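Local coordinates for protein putative surface-anchored fimbrial subunit (Corynebacterium diphtheriae, PDB 3HR6) that forms the shaft of a cell-wall-anchored pilus as its major pilin, built of tandem Ig-like modules, and probably serves in adhesion, at residues T173-I178 and L244-Q250; A110-S114 and P139-L144. One frame throughout, in Å; residues are numbered along the deposited sequence.

Interaction 1: T173-I178 and L244-Q250; sequences TKIPEI and LDQHKDQ
Ile175 lays its side chain over the bend formed by residues 244-250: CB lies 3.5 Å from His247 O, CG2 rests on Leu244 O, and CD1 meets Leu244 CD1 at 4.0 Å, the two side chains crossing at about a right angle. CG2 is anti to the backbone N, which sets CG1 beside that nitrogen, 3.5 Å from Gln250 O. The backbone of Ile175 makes both direct bonds of the contact. Its N gives a nearly straight hydrogen bond to Gln250 O (2.9 Å, 168° at the hydrogen), and its O takes Asp249 N in the carbonyl plane at 2.7 Å. They hold the type II turn His247-Gln250 against the end of strand 166-174. Inside the turn, His247 ND1 donates in its ring plane to Gln250 OE1 (2.7 Å), approaching from above the amide carbonyl plane. Further along, Glu177, extended with CG anti to its N (chi1 -179°), runs beside Lys248 in the same direction, CG to CD 3.8 Å. Waters bridge further polar groups: one joins Glu177 N to Asp249 OD1, another Glu177 OE1 to Asp249 OD2. Lys174 NZ, which pairs with Glu251, reaches Asp249 O through a third. The contact lies between the end of strand 166-174 and the start of strand 251-259; Ile175 and Leu244 touch Phe187 of strand 187-192 and, with His247, Leu209 of strand 206-209.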
ATOM      1  N   THR A 173      -1.287  -4.124 -10.015  1.00 11.45           N
ATOM      2  CA  THR A 173      -1.953  -5.238  -9.340  1.00 11.52           C
ATOM      3  C   THR A 173      -2.336  -6.271 -10.332  1.00 12.12           C
ATOM      4  O   THR A 173      -2.979  -5.987 -11.312  1.00 11.32           O
ATOM      5  CB  THR A 173      -3.229  -4.728  -8.622  1.00 11.37           C
ATOM      6  OG1 THR A 173      -2.858  -3.728  -7.671  1.00 11.49           O
ATOM      7  CG2 THR A 173      -4.048  -5.836  -7.949  1.00 12.71           C
ATOM      8  N   LYS A 174      -1.963  -7.511 -10.058  1.00 12.65           N
ATOM      9  CA  LYS A 174      -2.299  -8.621 -10.908  1.00 12.37           C
ATOM     10  C   LYS A 174      -3.709  -9.079 -10.635  1.00 12.05           C
ATOM     11  O   LYS A 174      -4.095  -9.168  -9.467  1.00 12.93           O
ATOM     12  CB  LYS A 174      -1.317  -9.764 -10.675  1.00 11.92           C
ATOM     13  CG  LYS A 174      -0.007  -9.387 -11.286  1.00 14.84           C
ATOM     14  CD  LYS A 174       1.054 -10.405 -11.357  1.00 20.57           C
ATOM     15  CE  LYS A 174       2.266  -9.846 -12.165  1.00 19.95           C
ATOM     16  NZ  LYS A 174       2.122  -9.580 -13.669  1.00 20.47           N
ATOM     17  N   ILE A 175      -4.464  -9.348 -11.706  1.00 11.16           N
ATOM     18  CA  ILE A 175      -5.781  -9.942 -11.552  1.00 10.55           C
ATOM     19  C   ILE A 175      -5.599 -11.443 -11.418  1.00  9.90           C
ATOM     20  O   ILE A 175      -5.131 -12.079 -12.358  1.00 11.40           O
ATOM     21  CB  ILE A 175      -6.722  -9.643 -12.746  1.00 10.58           C
ATOM     22  CG1 ILE A 175      -6.765  -8.147 -13.029  1.00 11.75           C
ATOM     23  CG2 ILE A 175      -8.102 -10.240 -12.478  1.00  9.79           C
ATOM     24  CD1 ILE A 175      -7.226  -7.302 -11.853  1.00 12.77           C
ATOM     25  N   PRO A 176      -5.996 -12.023 -10.264  1.00 11.10           N
ATOM     26  CA  PRO A 176      -5.856 -13.481 -10.151  1.00 11.56           C
ATOM     27  C   PRO A 176      -6.841 -14.237 -11.019  1.00 12.26           C
ATOM     28  O   PRO A 176      -7.924 -13.725 -11.334  1.00 12.04           O
ATOM     29  CB  PRO A 176      -6.174 -13.726  -8.678  1.00 12.82           C
ATOM     30  CG  PRO A 176      -7.219 -12.708  -8.385  1.00 11.11           C
ATOM     31  CD  PRO A 176      -6.697 -11.477  -9.093  1.00 10.18           C
ATOM     32  N   GLU A 177      -6.488 -15.466 -11.401  1.00 11.99           N
ATOM     33  CA  GLU A 177      -7.472 -16.382 -11.949  1.00 12.32           C
ATOM     34  C   GLU A 177      -8.333 -16.901 -10.787  1.00 12.48           C
ATOM     35  O   GLU A 177      -7.796 -17.362  -9.752  1.00 13.08           O
ATOM     36  CB  GLU A 177      -6.863 -17.542 -12.737  1.00 12.63           C
ATOM     37  CG  GLU A 177      -7.893 -18.477 -13.314  1.00 13.60           C
ATOM     38  CD  GLU A 177      -7.308 -19.590 -14.158  1.00 14.11           C
ATOM     39  OE1 GLU A 177      -6.080 -19.613 -14.322  1.00 13.62           O
ATOM     40  OE2 GLU A 177      -8.110 -20.404 -14.653  1.00 15.35           O
ATOM     41  N   ILE A 178      -9.645 -16.785 -10.955  1.00 12.33           N
ATOM     42  CA  ILE A 178     -10.596 -17.240  -9.935  1.00 12.31           C
ATOM     43  C   ILE A 178     -11.390 -18.467 -10.422  1.00 12.64           C
ATOM     44  O   ILE A 178     -11.421 -18.793 -11.610  1.00 11.14           O
ATOM     45  CB  ILE A 178     -11.525 -16.114  -9.458  1.00 12.27           C
ATOM     46  CG1 ILE A 178     -12.495 -15.695 -10.570  1.00 12.34           C
ATOM     47  CG2 ILE A 178     -10.686 -14.915  -8.873  1.00 13.56           C
ATOM     48  CD1 ILE A 178     -13.494 -14.595 -10.133  1.00 14.04           C
ATOM     49  N   LEU A 244     -14.188  -8.989 -15.070  1.00 14.95           N
ATOM     50  CA  LEU A 244     -12.806  -8.974 -14.592  1.00 15.22           C
ATOM     51  C   LEU A 244     -12.207 -10.373 -14.531  1.00 15.81           C
ATOM     52  O   LEU A 244     -10.997 -10.544 -14.699  1.00 15.00           O
ATOM     53  CB  LEU A 244     -12.719  -8.261 -13.234  1.00 15.23           C
ATOM     54  CG  LEU A 244     -11.335  -7.875 -12.742  1.00 15.77           C
ATOM     55  CD1 LEU A 244     -10.748  -6.810 -13.641  1.00 13.60           C
ATOM     56  CD2 LEU A 244     -11.425  -7.440 -11.268  1.00 13.31           C
ATOM     57  N   ASP A 245     -13.046 -11.377 -14.308  1.00 16.74           N
ATOM     58  CA  ASP A 245     -12.617 -12.763 -14.405  1.00 18.39           C
ATOM     59  C   ASP A 245     -12.115 -13.174 -15.789  1.00 19.06           C
ATOM     60  O   ASP A 245     -11.567 -14.271 -15.935  1.00 21.63           O
ATOM     61  CB  ASP A 245     -13.718 -13.727 -13.959  1.00 18.42           C
ATOM     62  CG  ASP A 245     -14.994 -13.556 -14.743  1.00 18.60           C
ATOM     63  OD1 ASP A 245     -15.439 -12.410 -14.875  1.00 16.87           O
ATOM     64  OD2 ASP A 245     -15.550 -14.561 -15.204  1.00 22.80           O
ATOM     65  N   GLN A 246     -12.333 -12.345 -16.812  1.00 17.89           N
ATOM     66  CA  GLN A 246     -11.782 -12.614 -18.131  1.00 17.42           C
ATOM     67  C   GLN A 246     -10.422 -11.948 -18.368  1.00 16.31           C
ATOM     68  O   GLN A 246      -9.861 -12.071 -19.454  1.00 16.30           O
ATOM     69  CB  GLN A 246     -12.786 -12.200 -19.206  1.00 18.23           C
ATOM     70  CG  GLN A 246     -14.105 -12.947 -19.021  1.00 20.59           C
ATOM     71  CD  GLN A 246     -15.235 -12.501 -19.943  1.00 25.45           C
ATOM     72  OE1 GLN A 246     -15.354 -11.328 -20.310  1.00 28.47           O
ATOM     73  NE2 GLN A 246     -16.094 -13.456 -20.311  1.00 27.34           N
ATOM     74  N   HIS A 247      -9.901 -11.259 -17.359  1.00 14.20           N
ATOM     75  CA  HIS A 247      -8.638 -10.540 -17.483  1.00 13.62           C
ATOM     76  C   HIS A 247      -7.624 -11.165 -16.561  1.00 13.03           C
ATOM     77  O   HIS A 247      -6.736 -10.511 -16.105  1.00 12.74           O
ATOM     78  CB  HIS A 247      -8.812  -9.042 -17.163  1.00 14.06           C
ATOM     79  CG  HIS A 247      -9.679  -8.336 -18.161  1.00 12.88           C
ATOM     80  ND1 HIS A 247      -9.181  -7.541 -19.178  1.00 13.59           N
ATOM     81  CD2 HIS A 247     -11.021  -8.333 -18.310  1.00 13.56           C
ATOM     82  CE1 HIS A 247     -10.187  -7.086 -19.908  1.00 14.59           C
ATOM     83  NE2 HIS A 247     -11.314  -7.561 -19.411  1.00 13.05           N
ATOM     84  N   LYS A 248      -7.720 -12.477 -16.392  1.00 13.37           N
ATOM     85  CA  LYS A 248      -6.781 -13.148 -15.493  1.00 13.40           C
ATOM     86  C   LYS A 248      -5.368 -12.864 -15.932  1.00 12.20           C
ATOM     87  O   LYS A 248      -5.078 -12.827 -17.134  1.00 13.44           O
ATOM     88  CB  LYS A 248      -7.054 -14.626 -15.458  1.00 13.46           C
ATOM     89  CG  LYS A 248      -6.866 -15.339 -16.756  1.00 16.85           C
ATOM     90  CD  LYS A 248      -7.548 -16.714 -16.664  1.00 21.02           C
ATOM     91  CE  LYS A 248      -7.546 -17.418 -17.978  1.00 24.76           C
ATOM     92  NZ  LYS A 248      -6.132 -17.651 -18.399  1.00 28.76           N
ATOM     93  N   ASP A 249      -4.517 -12.613 -14.936  1.00 12.36           N
ATOM     94  CA  ASP A 249      -3.095 -12.370 -15.095  1.00 12.88           C
ATOM     95  C   ASP A 249      -2.716 -11.059 -15.768  1.00 12.84           C
ATOM     96  O   ASP A 249      -1.530 -10.775 -15.916  1.00 14.34           O
ATOM     97  CB  ASP A 249      -2.391 -13.566 -15.744  1.00 13.52           C
ATOM     98  CG  ASP A 249      -2.589 -14.830 -14.958  1.00 14.51           C
ATOM     99  OD1 ASP A 249      -2.428 -14.806 -13.720  1.00 16.00           O
ATOM    100  OD2 ASP A 249      -2.946 -15.833 -15.577  1.00 18.71           O
ATOM    101  N   GLN A 250      -3.714 -10.247 -16.131  1.00 12.74           N
ATOM    102  CA  GLN A 250      -3.458  -8.866 -16.569  1.00 12.51           C
ATOM    103  C   GLN A 250      -3.211  -7.983 -15.361  1.00 12.53           C
ATOM    104  O   GLN A 250      -3.495  -8.368 -14.227  1.00 12.11           O
ATOM    105  CB  GLN A 250      -4.650  -8.346 -17.405  1.00 11.93           C
ATOM    106  CG  GLN A 250      -4.862  -9.146 -18.658  1.00 13.40           C
ATOM    107  CD  GLN A 250      -6.038  -8.635 -19.457  1.00 15.52           C
ATOM    108  OE1 GLN A 250      -6.507  -7.527 -19.224  1.00 18.51           O
ATOM    109  NE2 GLN A 250      -6.518  -9.430 -20.390  1.00 16.91           N
TER
HETATM  110  O   HOH W   1       0.623 -11.552 -14.594  1.00 31.60           O
HETATM  111  O   HOH W   2      -9.549 -13.283 -13.520  1.00 18.30           O
HETATM  112  O   HOH W   3      -3.496 -16.273 -11.753  1.00 26.49           O
HETATM  113  O   HOH W   4      -3.600 -18.186 -14.337  1.00 30.37           O
HETATM  114  O   HOH W   5     -10.446 -16.029 -13.676  1.00 13.02           O

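Interaction 2: A110-S114 and P139-L144; sequences AVVRS and PKHQAL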
ATOM      1  N   ALA A 110      -5.287 -11.389   2.612  1.00 16.16           N
ATOM      2  CA  ALA A 110      -6.385 -11.213   1.697  1.00 16.03           C
ATOM      3  C   ALA A 110      -6.349 -12.254   0.570  1.00 14.82           C
ATOM      4  O   ALA A 110      -5.300 -12.522  -0.021  1.00 15.83           O
ATOM      5  CB  ALA A 110      -6.336  -9.823   1.123  1.00 15.61           C
ATOM      6  N   VAL A 111      -7.497 -12.876   0.352  1.00 13.34           N
ATOM      7  CA  VAL A 111      -7.696 -13.837  -0.749  1.00 12.81           C
ATOM      8  C   VAL A 111      -9.047 -13.623  -1.458  1.00 12.53           C
ATOM      9  O   VAL A 111      -9.953 -12.994  -0.911  1.00 14.07           O
ATOM     10  CB  VAL A 111      -7.642 -15.290  -0.206  1.00 11.43           C
ATOM     11  CG1 VAL A 111      -6.275 -15.659   0.427  1.00 10.87           C
ATOM     12  CG2 VAL A 111      -8.791 -15.541   0.826  1.00 12.15           C
ATOM     13  N   VAL A 112      -9.234 -14.281  -2.611  1.00 11.92           N
ATOM     14  CA  VAL A 112     -10.527 -14.393  -3.239  1.00 11.99           C
ATOM     15  C   VAL A 112     -11.175 -15.587  -2.538  1.00 12.99           C
ATOM     16  O   VAL A 112     -10.796 -16.742  -2.738  1.00 12.16           O
ATOM     17  CB  VAL A 112     -10.440 -14.603  -4.765  1.00 12.30           C
ATOM     18  CG1 VAL A 112     -11.840 -14.646  -5.400  1.00 13.17           C
ATOM     19  CG2 VAL A 112      -9.586 -13.462  -5.399  1.00 13.64           C
ATOM     20  N   ARG A 113     -12.105 -15.268  -1.662  1.00 13.67           N
ATOM     21  CA  ARG A 113     -12.634 -16.225  -0.691  1.00 13.55           C
ATOM     22  C   ARG A 113     -13.561 -17.217  -1.299  1.00 14.80           C
ATOM     23  O   ARG A 113     -14.157 -16.980  -2.344  1.00 13.37           O
ATOM     24  CB  ARG A 113     -13.332 -15.488   0.451  1.00 13.96           C
ATOM     25  CG  ARG A 113     -14.499 -14.654   0.018  1.00 14.50           C
ATOM     26  CD  ARG A 113     -15.305 -14.209   1.220  1.00 16.06           C
ATOM     27  NE  ARG A 113     -16.266 -13.170   0.872  1.00 17.24           N
ATOM     28  CZ  ARG A 113     -17.134 -12.640   1.725  1.00 18.75           C
ATOM     29  NH1 ARG A 113     -17.193 -13.071   2.979  1.00 17.85           N
ATOM     30  NH2 ARG A 113     -17.957 -11.675   1.310  1.00 19.30           N
ATOM     31  N   SER A 114     -13.700 -18.337  -0.590  1.00 14.46           N
ATOM     32  CA  SER A 114     -14.654 -19.358  -0.918  1.00 15.83           C
ATOM     33  C   SER A 114     -16.059 -18.809  -0.736  1.00 15.03           C
ATOM     34  O   SER A 114     -16.289 -17.986   0.143  1.00 14.95           O
ATOM     35  CB  SER A 114     -14.463 -20.570   0.000  1.00 14.61           C
ATOM     36  OG  SER A 114     -13.119 -21.042  -0.006  1.00 19.39           O
ATOM     37  N   PRO A 139     -13.026 -26.112   1.250  1.00 10.63           N
ATOM     38  CA  PRO A 139     -13.297 -24.964   0.378  1.00 10.38           C
ATOM     39  C   PRO A 139     -12.003 -24.396  -0.249  1.00 11.13           C
ATOM     40  O   PRO A 139     -10.967 -24.367   0.421  1.00 12.54           O
ATOM     41  CB  PRO A 139     -13.932 -23.969   1.339  1.00 11.04           C
ATOM     42  CG  PRO A 139     -13.291 -24.299   2.652  1.00  9.89           C
ATOM     43  CD  PRO A 139     -13.299 -25.791   2.665  1.00  9.82           C
ATOM     44  N   LYS A 140     -12.072 -24.013  -1.526  1.00 10.90           N
ATOM     45  CA  LYS A 140     -10.951 -23.434  -2.256  1.00 10.55           C
ATOM     46  C   LYS A 140     -11.051 -21.924  -2.291  1.00 11.45           C
ATOM     47  O   LYS A 140     -12.126 -21.360  -2.451  1.00 12.54           O
ATOM     48  CB  LYS A 140     -10.924 -23.932  -3.712  1.00 11.13           C
ATOM     49  CG  LYS A 140     -10.223 -25.250  -3.937  1.00 13.92           C
ATOM     50  CD  LYS A 140     -10.723 -26.422  -3.115  1.00 16.96           C
ATOM     51  CE  LYS A 140     -11.770 -27.330  -3.776  1.00 20.57           C
ATOM     52  NZ  LYS A 140     -12.083 -28.515  -2.873  1.00 18.88           N
ATOM     53  N   HIS A 141      -9.911 -21.268  -2.155  1.00 11.39           N
ATOM     54  CA  HIS A 141      -9.799 -19.830  -2.370  1.00 11.59           C
ATOM     55  C   HIS A 141      -8.609 -19.593  -3.273  1.00 11.87           C
ATOM     56  O   HIS A 141      -7.825 -20.498  -3.541  1.00 13.56           O
ATOM     57  CB  HIS A 141      -9.611 -19.061  -1.070  1.00 12.29           C
ATOM     58  CG  HIS A 141      -8.325 -19.381  -0.388  1.00 12.26           C
ATOM     59  ND1 HIS A 141      -8.212 -20.371   0.562  1.00 12.10           N
ATOM     60  CD2 HIS A 141      -7.079 -18.889  -0.574  1.00 12.85           C
ATOM     61  CE1 HIS A 141      -6.949 -20.463   0.948  1.00 12.86           C
ATOM     62  NE2 HIS A 141      -6.241 -19.569   0.282  1.00 11.36           N
ATOM     63  N   GLN A 142      -8.498 -18.369  -3.779  1.00 12.48           N
ATOM     64  CA  GLN A 142      -7.388 -18.010  -4.653  1.00 12.16           C
ATOM     65  C   GLN A 142      -6.631 -16.862  -4.046  1.00 12.30           C
ATOM     66  O   GLN A 142      -7.191 -15.932  -3.506  1.00 12.86           O
ATOM     67  CB  GLN A 142      -7.846 -17.680  -6.085  1.00 11.70           C
ATOM     68  CG  GLN A 142      -8.467 -18.855  -6.870  1.00 12.47           C
ATOM     69  CD  GLN A 142      -9.913 -19.122  -6.560  1.00 12.93           C
ATOM     70  OE1 GLN A 142     -10.769 -18.238  -6.693  1.00 15.90           O
ATOM     71  NE2 GLN A 142     -10.211 -20.356  -6.138  1.00 13.79           N
ATOM     72  N   ALA A 143      -5.315 -16.957  -4.144  1.00 12.97           N
ATOM     73  CA  ALA A 143      -4.444 -15.946  -3.617  1.00 13.39           C
ATOM     74  C   ALA A 143      -4.444 -14.677  -4.491  1.00 12.92           C
ATOM     75  O   ALA A 143      -4.682 -14.717  -5.694  1.00 14.51           O
ATOM     76  CB  ALA A 143      -3.007 -16.506  -3.513  1.00 14.24           C
ATOM     77  N   LEU A 144      -4.148 -13.580  -3.825  1.00 13.91           N
ATOM     78  CA  LEU A 144      -3.860 -12.290  -4.438  1.00 14.13           C
ATOM     79  C   LEU A 144      -2.348 -12.069  -4.375  1.00 15.10           C
ATOM     80  O   LEU A 144      -1.710 -12.217  -3.320  1.00 15.67           O
ATOM     81  CB  LEU A 144      -4.571 -11.175  -3.689  1.00 14.25           C
ATOM     82  CG  LEU A 144      -6.079 -11.136  -3.965  1.00 16.01           C
ATOM     83  CD1 LEU A 144      -6.835 -10.455  -2.821  1.00 16.15           C
ATOM     84  CD2 LEU A 144      -6.277 -10.446  -5.283  1.00 15.18           C
TER
HETATM   85  O   HOH W   6      -3.376 -14.018  -0.927  1.00 19.15           O
HETATM   86  O   HOH W   7     -12.809 -17.958  -5.108  1.00 23.49           O
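Val112 and Gln142 exchange two backbone hydrogen bonds, Val112 N to Gln142 O at 2.8 Å and Gln142 N to Val112 O at 3.0 Å, forming an antiparallel hydrogen-bonded pair. This is a short edge pairing in the beta-sheet of the N-terminal Ig-like module, where the brief strand 111-112 lies along the end of strand 131-143. Ser114 OG sits 2.7 Å from Lys140 O. At the other end a water accepts from Leu144 N and donates to Ala110 O, carrying the pairing on where the backbones separate. The amide of Gln142 is bound beyond the two segments: NE2 donates to Gly14 O and OE1 accepts from Ala179 N. The chain is bent at chi2 (81°), and OE1 passes 4.0 Å from Val112 CG1. On the face bearing Val111, the His141 ring crosses that valine at a slant, with Gln103 of strand 97-103 touching both. Leu144 packs CD1 on Ala110 CB, while Pro139 covers the far end, its CB against Ser114. His141 CG stands between the backbone N and the carbonyl carbon (chi1 65°), placing the ring so that CD2 lies 3.5 Å from Val111 CG1.

Overall arrangement
From the N terminus, interaction 2 comes first: residues 110-114 meet 139-144 after a short excursion through strand 117-124 and most of strand 131-143, within the N-terminal module. Interaction 1 opens later in the chain, and its loop runs from the end of strand 166-174 through strands 187-192, 206-209, 219-226 and 229-236 and helix 238-242 before 244-250 returns. The two loops therefore follow in series, neither nested nor crossed. In space they touch: Pro176, Glu177 and Ile178 pack on Val112, Gln142 and Ala143, with Ile178 CG2 3.7 Å from Val112 CG1. Interaction 2 ties the N-terminal module, interaction 1 the next one, and the packing between them lies where these modules meet.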